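Local coordinates for protein laccase (Uncultured bacterium, PDB 4F7K) that probably oxidises phenolic substrates with concomitant reduction of dioxygen to water, as a laccase of the multicopper oxidase family, at residues L227-R232 with T375-A380. Residues are numbered along the deposited sequence; the frame is centred on the assembly and turned at random.
Sequences LAPAQR and TTLVDA
Gln-231 CA lies 6.0 Å from Thr-375 CA, and Ala-228 CA lies 6.3 Å from Leu-377 CA. Residues 228-231 form a type II beta turn, closed by a hydrogen bond from Gln-231 N to Ala-228 O. The turn packs against strand 375-378. Gln-231 makes the single hydrogen bond between the segments. Its chain runs extended beyond CG, and NE2 donates to Thr-375 O at 2.8 Å. The bond is nearly straight (177°) and lies in the amide plane, but NE2 is tilted from the carbonyl plane. OE1 accepts from Ala-228 N, which sits above the Gln-231 carbonyl plane, at 2.9 Å. The two bonds should restrain the amide's rotation. With an alanine in place of Gln-231, Thr-375 O and Ala-228 N would probably lose these partners. Thr-375 places CG2 anti to its backbone N, which turns this methyl into the turn, 3.2 Å from Pro-229 O and against Ala-230 CB. Thr-375 OG1 hydrogen-bonds His-62 NE2. Ala-228 CB meets Leu-377 CB at 3.7 Å. Arg-232 NH1 donates to Ala-230 O, and NH2 forms a salt bridge with Asp-374. The second and third cupredoxin-like domains meet here. Strands 59-62 and 97-103 of the first border the contact through His-62 and Trp-100.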
# COMPACT_ATOMS: atom_id res chain seq x y z
N LEU A 227 -10.29 2.41 0.97
CA LEU A 227 -8.98 1.76 1.05
C LEU A 227 -8.77 1.13 2.40
O LEU A 227 -8.77 1.82 3.43
CB LEU A 227 -7.84 2.74 0.74
CG LEU A 227 -7.91 3.41 -0.63
CD1 LEU A 227 -6.94 4.57 -0.61
CD2 LEU A 227 -7.59 2.42 -1.78
N ALA A 228 -8.64 -0.20 2.41
CA ALA A 228 -8.21 -0.88 3.62
C ALA A 228 -6.69 -0.72 3.79
O ALA A 228 -6.01 -0.28 2.86
CB ALA A 228 -8.62 -2.36 3.61
N PRO A 229 -6.15 -1.10 4.96
CA PRO A 229 -4.71 -0.97 5.21
C PRO A 229 -3.88 -1.56 4.07
O PRO A 229 -4.18 -2.66 3.65
CB PRO A 229 -4.48 -1.79 6.51
CG PRO A 229 -5.80 -1.72 7.21
CD PRO A 229 -6.88 -1.58 6.16
N ALA A 230 -2.87 -0.82 3.57
CA ALA A 230 -1.88 -1.30 2.58
C ALA A 230 -2.39 -1.32 1.13
O ALA A 230 -1.63 -1.58 0.22
CB ALA A 230 -1.29 -2.67 2.96
N GLN A 231 -3.67 -1.06 0.95
CA GLN A 231 -4.31 -0.99 -0.39
C GLN A 231 -4.00 0.32 -1.09
O GLN A 231 -3.77 1.38 -0.46
CB GLN A 231 -5.84 -1.17 -0.26
CG GLN A 231 -6.26 -2.62 0.07
CD GLN A 231 -7.77 -2.85 -0.04
OE1 GLN A 231 -8.55 -1.92 0.11
NE2 GLN A 231 -8.18 -4.10 -0.32
N ARG A 232 -3.97 0.25 -2.42
CA ARG A 232 -3.69 1.39 -3.27
C ARG A 232 -4.80 1.56 -4.29
O ARG A 232 -5.43 0.55 -4.72
CB ARG A 232 -2.37 1.17 -4.02
CG ARG A 232 -1.15 1.52 -3.25
CD ARG A 232 -0.53 0.31 -2.56
NE ARG A 232 -0.04 -0.64 -3.53
CZ ARG A 232 -0.25 -1.95 -3.48
NH1 ARG A 232 -0.90 -2.48 -2.46
NH2 ARG A 232 0.23 -2.74 -4.45
N THR A 375 -3.84 -7.18 -1.37
CA THR A 375 -4.22 -6.99 0.02
C THR A 375 -5.72 -6.87 0.05
O THR A 375 -6.30 -6.09 -0.71
CB THR A 375 -3.66 -5.63 0.56
OG1 THR A 375 -2.26 -5.54 0.31
CG2 THR A 375 -3.93 -5.43 2.04
N THR A 376 -6.35 -7.60 0.95
CA THR A 376 -7.78 -7.55 1.04
C THR A 376 -8.26 -7.34 2.48
O THR A 376 -7.45 -7.24 3.39
CB THR A 376 -8.44 -8.77 0.38
OG1 THR A 376 -9.85 -8.56 0.35
CG2 THR A 376 -8.09 -10.07 1.09
N LEU A 377 -9.56 -7.18 2.66
CA LEU A 377 -10.12 -6.90 3.98
C LEU A 377 -11.31 -7.77 4.20
O LEU A 377 -12.19 -7.82 3.35
CB LEU A 377 -10.55 -5.43 4.14
CG LEU A 377 -11.09 -5.23 5.59
CD1 LEU A 377 -10.05 -4.59 6.50
CD2 LEU A 377 -12.44 -4.51 5.64
N VAL A 378 -11.32 -8.50 5.31
CA VAL A 378 -12.47 -9.33 5.65
C VAL A 378 -13.09 -8.82 6.93
O VAL A 378 -12.51 -8.96 8.02
CB VAL A 378 -12.11 -10.81 5.80
CG1 VAL A 378 -13.36 -11.65 6.09
CG2 VAL A 378 -11.41 -11.32 4.53
N ASP A 379 -14.27 -8.24 6.80
CA ASP A 379 -14.95 -7.70 7.95
C ASP A 379 -15.36 -8.76 8.95
O ASP A 379 -15.39 -9.96 8.64
CB ASP A 379 -16.13 -6.82 7.54
CG ASP A 379 -16.20 -5.54 8.39
OD1 ASP A 379 -16.22 -5.62 9.67
OD2 ASP A 379 -16.22 -4.45 7.76
N ALA A 380 -15.61 -8.30 10.17
CA ALA A 380 -15.98 -9.15 11.31
C ALA A 380 -17.21 -9.97 10.99
O ALA A 380 -18.18 -9.45 10.45
CB ALA A 380 -16.26 -8.27 12.51